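Putative uncharacterized protein (Pseudomonas phage 201phi2-1, PDB 3R4V) is of unassigned function but belongs to the phage tubulin-like family, and its single chain is modelled with guanosine-5'-diphosphate bound. Local coordinates at residues 207-217 and 264-274. Numbering follows the deposited sequence.
Sequences QVCELHIETTR and QIHFVINSVGV
Asn-270 OD1 is gripped twice: His-212 NE2 donates to it at 2.8 Å and a bridging water does so at the same distance. That the imidazole approaches edge-on follows from OD1 lying in the ring plane; the ring and amide planes stand 78° apart, and NE2 sits above the amide carbonyl plane instead of on a lone pair. The water also donates to Glu-210 OE2 at 2.6 Å and accepts a weak bond from Gly-273 N, tying the carboxylate to the turn of Ser-271 to Val-274. Asn-270 CG stands between its own backbone N and carbonyl carbon (chi1 73°), which brings OD1 within reach of the His-212 ring, while ND2 bonds Pro-224 O.

Antiparallel pairing is evident from a strand angle of 160° and six backbone bonds. Glu-210/Asn-270, His-212/Val-268 and Glu-214/His-266 are the hydrogen-bonded pairs; His-266 N to Glu-214 O is the shortest at 2.7 Å. At one end Ser-271 OG donates to Gln-207 OE1 (2.7 Å). Toward the other, Gln-264 NE2 donates to His-266 NE2 at 2.8 Å, in the plane of the imidazole though tilted from its own amide plane, and His-266 ND1 bonds Ser-231, so both ring nitrogens are engaged.

The face carrying Leu-211, Ile-213, Phe-267 and Ile-269 meets through apolar contacts. Leu-211 and Phe-267 lie side by side, pointing the same way, CD1 touching CB, and Ile-213 touches both Ile-265, CG2 to CG2 at 3.9 Å, and the Phe-267 ring through both CG1 and CG2.

Both strands belong to the tubulin-like C-terminal domain. Helix 161-178 packs on Ile-213, Ile-265 and Phe-267, whereas helix 217-221 lies against Glu-214, His-266 and Val-268 on the other face. Within the mixed sheet, strand 208-214 pairs onward with 148-154, and 264-270 with 228-233.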
ATOM      1  N   GLN A 207     -10.642   3.058  10.470  1.00 17.79           N
ATOM      2  CA  GLN A 207     -10.389   1.663  10.133  1.00 18.12           C
ATOM      3  C   GLN A 207      -9.687   1.652   8.786  1.00 15.62           C
ATOM      4  O   GLN A 207      -9.500   2.715   8.188  1.00 18.17           O
ATOM      5  CB  GLN A 207     -11.717   0.888  10.079  1.00 17.31           C
ATOM      6  CG  GLN A 207     -12.750   1.479   9.116  1.00 16.52           C
ATOM      7  CD  GLN A 207     -14.142   0.804   9.142  1.00 18.55           C
ATOM      8  OE1 GLN A 207     -14.999   1.142   8.334  1.00 19.29           O
ATOM      9  NE2 GLN A 207     -14.365  -0.132  10.072  1.00 20.24           N
ATOM     10  N   VAL A 208      -9.301   0.472   8.307  1.00 12.56           N
ATOM     11  CA  VAL A 208      -8.741   0.374   6.962  1.00 11.90           C
ATOM     12  C   VAL A 208      -9.836   0.699   5.947  1.00 13.66           C
ATOM     13  O   VAL A 208     -10.925   0.123   5.996  1.00 15.43           O
ATOM     14  CB  VAL A 208      -8.164  -1.007   6.659  1.00 17.22           C
ATOM     15  CG1 VAL A 208      -7.689  -1.063   5.203  1.00 16.00           C
ATOM     16  CG2 VAL A 208      -6.985  -1.287   7.566  1.00 14.91           C
ATOM     17  N   CYS A 209      -9.535   1.649   5.058  1.00 13.49           N
ATOM     18  CA  CYS A 209     -10.436   2.073   4.008  1.00 13.54           C
ATOM     19  C   CYS A 209      -9.766   1.837   2.668  1.00 12.64           C
ATOM     20  O   CYS A 209      -8.546   1.786   2.598  1.00 16.30           O
ATOM     21  CB  CYS A 209     -10.690   3.573   4.124  1.00 13.01           C
ATOM     22  SG  CYS A 209     -11.549   4.032   5.624  1.00 19.51           S
ATOM     23  N   GLU A 210     -10.560   1.725   1.607  1.00 15.21           N
ATOM     24  CA  GLU A 210      -9.993   1.660   0.263  1.00 15.89           C
ATOM     25  C   GLU A 210     -10.071   2.998  -0.446  1.00 20.81           C
ATOM     26  O   GLU A 210     -11.033   3.737  -0.297  1.00 18.27           O
ATOM     27  CB  GLU A 210     -10.736   0.669  -0.604  1.00 18.00           C
ATOM     28  CG  GLU A 210     -10.440  -0.801  -0.395  1.00 21.79           C
ATOM     29  CD  GLU A 210     -11.198  -1.645  -1.423  1.00 20.49           C
ATOM     30  OE1 GLU A 210     -10.638  -1.910  -2.510  1.00 21.70           O
ATOM     31  OE2 GLU A 210     -12.371  -2.015  -1.175  1.00 20.11           O
ATOM     32  N   LEU A 211      -9.057   3.268  -1.250  1.00 14.77           N
ATOM     33  CA  LEU A 211      -9.038   4.399  -2.153  1.00 17.44           C
ATOM     34  C   LEU A 211      -9.343   3.868  -3.540  1.00 21.15           C
ATOM     35  O   LEU A 211      -8.695   2.932  -4.011  1.00 19.85           O
ATOM     36  CB  LEU A 211      -7.648   5.019  -2.157  1.00 14.35           C
ATOM     37  CG  LEU A 211      -7.365   6.094  -3.211  1.00 16.53           C
ATOM     38  CD1 LEU A 211      -8.374   7.240  -3.103  1.00 19.87           C
ATOM     39  CD2 LEU A 211      -5.957   6.608  -3.141  1.00 16.98           C
ATOM     40  N   HIS A 212     -10.318   4.479  -4.196  1.00 16.13           N
ATOM     41  CA  HIS A 212     -10.667   4.104  -5.569  1.00 16.84           C
ATOM     42  C   HIS A 212     -10.377   5.303  -6.433  1.00 21.63           C
ATOM     43  O   HIS A 212     -10.798   6.412  -6.110  1.00 21.28           O
ATOM     44  CB  HIS A 212     -12.153   3.759  -5.675  1.00 20.10           C
ATOM     45  CG  HIS A 212     -12.578   2.654  -4.765  1.00 20.21           C
ATOM     46  ND1 HIS A 212     -12.658   1.343  -5.176  1.00 24.58           N
ATOM     47  CD2 HIS A 212     -12.943   2.665  -3.460  1.00 22.42           C
ATOM     48  CE1 HIS A 212     -13.065   0.593  -4.166  1.00 25.72           C
ATOM     49  NE2 HIS A 212     -13.236   1.370  -3.111  1.00 20.23           N
ATOM     50  N   ILE A 213      -9.655   5.086  -7.529  1.00 18.12           N
ATOM     51  CA  ILE A 213      -9.246   6.194  -8.385  1.00 21.96           C
ATOM     52  C   ILE A 213      -9.864   5.983  -9.761  1.00 20.69           C
ATOM     53  O   ILE A 213      -9.459   5.085 -10.499  1.00 24.18           O
ATOM     54  CB  ILE A 213      -7.697   6.295  -8.494  1.00 20.31           C
ATOM     55  CG1 ILE A 213      -7.062   6.483  -7.105  1.00 26.35           C
ATOM     56  CG2 ILE A 213      -7.311   7.440  -9.434  1.00 23.16           C
ATOM     57  CD1 ILE A 213      -5.550   6.272  -7.090  1.00 25.72           C
ATOM     58  N   GLU A 214     -10.863   6.798 -10.099  1.00 18.92           N
ATOM     59  CA  GLU A 214     -11.668   6.535 -11.281  1.00 21.16           C
ATOM     60  C   GLU A 214     -11.617   7.735 -12.199  1.00 30.08           C
ATOM     61  O   GLU A 214     -11.440   8.862 -11.738  1.00 28.91           O
ATOM     62  CB  GLU A 214     -13.126   6.278 -10.884  1.00 25.34           C
ATOM     63  CG  GLU A 214     -13.291   5.234  -9.795  1.00 32.12           C
ATOM     64  CD  GLU A 214     -12.819   3.872 -10.219  1.00 34.39           C
ATOM     65  OE1 GLU A 214     -12.732   3.620 -11.444  1.00 30.54           O
ATOM     66  OE2 GLU A 214     -12.514   3.053  -9.323  1.00 40.76           O
ATOM     67  N   THR A 215     -11.784   7.495 -13.496  1.00 25.95           N
ATOM     68  CA  THR A 215     -11.729   8.581 -14.459  1.00 26.40           C
ATOM     69  C   THR A 215     -13.061   8.874 -15.136  1.00 26.68           C
ATOM     70  O   THR A 215     -13.106   9.612 -16.122  1.00 31.63           O
ATOM     71  CB  THR A 215     -10.673   8.310 -15.534  1.00 28.40           C
ATOM     72  OG1 THR A 215     -10.949   7.045 -16.147  1.00 33.32           O
ATOM     73  CG2 THR A 215      -9.295   8.285 -14.919  1.00 30.95           C
ATOM     74  N   THR A 216     -14.145   8.303 -14.611  1.00 25.98           N
ATOM     75  CA  THR A 216     -15.493   8.644 -15.080  1.00 25.48           C
ATOM     76  C   THR A 216     -16.434   8.860 -13.904  1.00 27.64           C
ATOM     77  O   THR A 216     -16.194   8.368 -12.799  1.00 31.42           O
ATOM     78  CB  THR A 216     -16.137   7.541 -15.935  1.00 30.17           C
ATOM     79  OG1 THR A 216     -16.249   6.346 -15.151  1.00 28.08           O
ATOM     80  CG2 THR A 216     -15.320   7.267 -17.201  1.00 34.73           C
ATOM     81  N   ARG A 217     -17.521   9.577 -14.151  1.00 28.08           N
ATOM     82  CA  ARG A 217     -18.536   9.745 -13.120  1.00 27.02           C
ATOM     83  C   ARG A 217     -19.153   8.388 -12.811  1.00 31.48           C
ATOM     84  O   ARG A 217     -19.357   8.047 -11.655  1.00 33.43           O
ATOM     85  CB  ARG A 217     -19.606  10.736 -13.566  1.00 34.83           C
ATOM     86  CG  ARG A 217     -20.810  10.813 -12.643  1.00 39.99           C
ATOM     87  CD  ARG A 217     -21.895  11.716 -13.221  1.00 51.99           C
ATOM     88  NE  ARG A 217     -23.166  11.536 -12.528  1.00 60.23           N
ATOM     89  CZ  ARG A 217     -24.261  12.242 -12.782  1.00 70.36           C
ATOM     90  NH1 ARG A 217     -24.244  13.182 -13.716  1.00 72.39           N
ATOM     91  NH2 ARG A 217     -25.374  12.005 -12.099  1.00 72.73           N
ATOM     92  N   GLN A 264     -11.135  14.180 -16.133  1.00 32.26           N
ATOM     93  CA  GLN A 264     -11.669  14.189 -14.777  1.00 31.60           C
ATOM     94  C   GLN A 264     -11.161  12.971 -14.030  1.00 29.15           C
ATOM     95  O   GLN A 264     -10.977  11.901 -14.624  1.00 27.48           O
ATOM     96  CB  GLN A 264     -13.199  14.250 -14.766  1.00 32.35           C
ATOM     97  CG  GLN A 264     -13.891  13.016 -15.297  1.00 41.46           C
ATOM     98  CD  GLN A 264     -15.391  13.217 -15.427  1.00 43.10           C
ATOM     99  OE1 GLN A 264     -15.858  13.947 -16.309  1.00 52.75           O
ATOM    100  NE2 GLN A 264     -16.152  12.587 -14.549  1.00 30.00           N
ATOM    101  N   ILE A 265     -10.894  13.149 -12.739  1.00 27.37           N
ATOM    102  CA  ILE A 265     -10.368  12.077 -11.896  1.00 23.79           C
ATOM    103  C   ILE A 265     -11.097  12.167 -10.564  1.00 25.25           C
ATOM    104  O   ILE A 265     -11.199  13.254 -10.000  1.00 29.66           O
ATOM    105  CB  ILE A 265      -8.835  12.199 -11.649  1.00 26.34           C
ATOM    106  CG1 ILE A 265      -8.087  12.492 -12.954  1.00 29.69           C
ATOM    107  CG2 ILE A 265      -8.281  10.926 -10.979  1.00 25.23           C
ATOM    108  CD1 ILE A 265      -6.633  12.866 -12.766  1.00 37.23           C
ATOM    109  N   HIS A 266     -11.618  11.039 -10.084  1.00 21.03           N
ATOM    110  CA  HIS A 266     -12.340  10.982  -8.813  1.00 19.94           C
ATOM    111  C   HIS A 266     -11.624  10.061  -7.863  1.00 24.79           C
ATOM    112  O   HIS A 266     -11.318   8.925  -8.214  1.00 22.68           O
ATOM    113  CB  HIS A 266     -13.764  10.473  -9.035  1.00 18.90           C
ATOM    114  CG  HIS A 266     -14.500  11.220 -10.107  1.00 23.10           C
ATOM    115  ND1 HIS A 266     -15.145  12.417  -9.874  1.00 24.13           N
ATOM    116  CD2 HIS A 266     -14.665  10.956 -11.423  1.00 25.87           C
ATOM    117  CE1 HIS A 266     -15.683  12.852 -10.998  1.00 27.45           C
ATOM    118  NE2 HIS A 266     -15.402  11.987 -11.957  1.00 28.65           N
ATOM    119  N   PHE A 267     -11.374  10.552  -6.654  1.00 18.37           N
ATOM    120  CA  PHE A 267     -10.661   9.785  -5.639  1.00 17.76           C
ATOM    121  C   PHE A 267     -11.673   9.495  -4.547  1.00 16.89           C
ATOM    122  O   PHE A 267     -12.033  10.392  -3.773  1.00 21.87           O
ATOM    123  CB  PHE A 267      -9.507  10.629  -5.102  1.00 18.60           C
ATOM    124  CG  PHE A 267      -8.524  11.069  -6.166  1.00 20.11           C
ATOM    125  CD1 PHE A 267      -8.781  12.188  -6.950  1.00 23.44           C
ATOM    126  CD2 PHE A 267      -7.359  10.366  -6.386  1.00 21.02           C
ATOM    127  CE1 PHE A 267      -7.878  12.593  -7.925  1.00 25.26           C
ATOM    128  CE2 PHE A 267      -6.451  10.763  -7.360  1.00 22.79           C
ATOM    129  CZ  PHE A 267      -6.711  11.873  -8.135  1.00 23.12           C
ATOM    130  N   VAL A 268     -12.175   8.272  -4.517  1.00 19.69           N
ATOM    131  CA  VAL A 268     -13.289   7.944  -3.635  1.00 17.38           C
ATOM    132  C   VAL A 268     -12.831   6.983  -2.560  1.00 19.78           C
ATOM    133  O   VAL A 268     -12.227   5.960  -2.857  1.00 17.39           O
ATOM    134  CB  VAL A 268     -14.426   7.296  -4.413  1.00 21.29           C
ATOM    135  CG1 VAL A 268     -15.684   7.202  -3.530  1.00 19.64           C
ATOM    136  CG2 VAL A 268     -14.710   8.097  -5.693  1.00 21.65           C
ATOM    137  N   ILE A 269     -13.089   7.336  -1.308  1.00 14.13           N
ATOM    138  CA  ILE A 269     -12.710   6.486  -0.182  1.00 12.66           C
ATOM    139  C   ILE A 269     -13.969   5.795   0.355  1.00 17.76           C
ATOM    140  O   ILE A 269     -14.964   6.453   0.619  1.00 19.29           O
ATOM    141  CB  ILE A 269     -12.037   7.322   0.942  1.00 17.38           C
ATOM    142  CG1 ILE A 269     -10.771   8.007   0.420  1.00 15.72           C
ATOM    143  CG2 ILE A 269     -11.736   6.453   2.184  1.00 15.32           C
ATOM    144  CD1 ILE A 269     -10.107   8.950   1.399  1.00 18.86           C
ATOM    145  N   ASN A 270     -13.917   4.473   0.524  1.00 13.97           N
ATOM    146  CA  ASN A 270     -14.973   3.753   1.230  1.00 18.27           C
ATOM    147  C   ASN A 270     -14.315   2.712   2.114  1.00 19.58           C
ATOM    148  O   ASN A 270     -13.096   2.713   2.220  1.00 15.57           O
ATOM    149  CB  ASN A 270     -15.969   3.111   0.266  1.00 14.30           C
ATOM    150  CG  ASN A 270     -15.416   1.907  -0.444  1.00 17.55           C
ATOM    151  OD1 ASN A 270     -14.203   1.675  -0.463  1.00 18.27           O
ATOM    152  ND2 ASN A 270     -16.307   1.128  -1.057  1.00 22.83           N
ATOM    153  N   SER A 271     -15.091   1.837   2.749  1.00 16.14           N
ATOM    154  CA  SER A 271     -14.453   0.786   3.561  1.00 14.38           C
ATOM    155  C   SER A 271     -15.219  -0.527   3.538  1.00 17.93           C
ATOM    156  O   SER A 271     -14.712  -1.535   4.033  1.00 16.55           O
ATOM    157  CB  SER A 271     -14.246   1.244   5.012  1.00 17.39           C
ATOM    158  OG  SER A 271     -15.504   1.354   5.684  1.00 18.12           O
ATOM    159  N   VAL A 272     -16.430  -0.531   2.985  1.00 17.14           N
ATOM    160  CA  VAL A 272     -17.237  -1.750   3.004  1.00 18.42           C
ATOM    161  C   VAL A 272     -16.590  -2.882   2.188  1.00 25.38           C
ATOM    162  O   VAL A 272     -16.826  -4.047   2.453  1.00 23.51           O
ATOM    163  CB  VAL A 272     -18.704  -1.505   2.581  1.00 19.78           C
ATOM    164  CG1 VAL A 272     -18.801  -1.186   1.100  1.00 17.64           C
ATOM    165  CG2 VAL A 272     -19.554  -2.720   2.909  1.00 29.81           C
ATOM    166  N   GLY A 273     -15.754  -2.532   1.223  1.00 22.60           N
ATOM    167  CA  GLY A 273     -15.152  -3.521   0.340  1.00 20.37           C
ATOM    168  C   GLY A 273     -14.037  -4.319   1.008  1.00 20.08           C
ATOM    169  O   GLY A 273     -13.623  -5.354   0.486  1.00 19.88           O
ATOM    170  N   VAL A 274     -13.544  -3.840   2.149  1.00 19.25           N
ATOM    171  CA  VAL A 274     -12.449  -4.528   2.853  1.00 15.31           C
ATOM    172  C   VAL A 274     -12.874  -5.926   3.313  1.00 17.58           C
ATOM    173  O   VAL A 274     -12.066  -6.852   3.328  1.00 18.38           O
ATOM    174  CB  VAL A 274     -11.933  -3.694   4.036  1.00 14.23           C
ATOM    175  CG1 VAL A 274     -10.882  -4.476   4.858  1.00 14.73           C
ATOM    176  CG2 VAL A 274     -11.319  -2.376   3.514  1.00 15.32           C
TER
HETATM  177  O   HOH W   1     -13.650  -0.819   0.797  1.00 18.90           O
HETATM  178  O   HOH W   2     -11.506  11.319 -17.704  0.82 35.28           O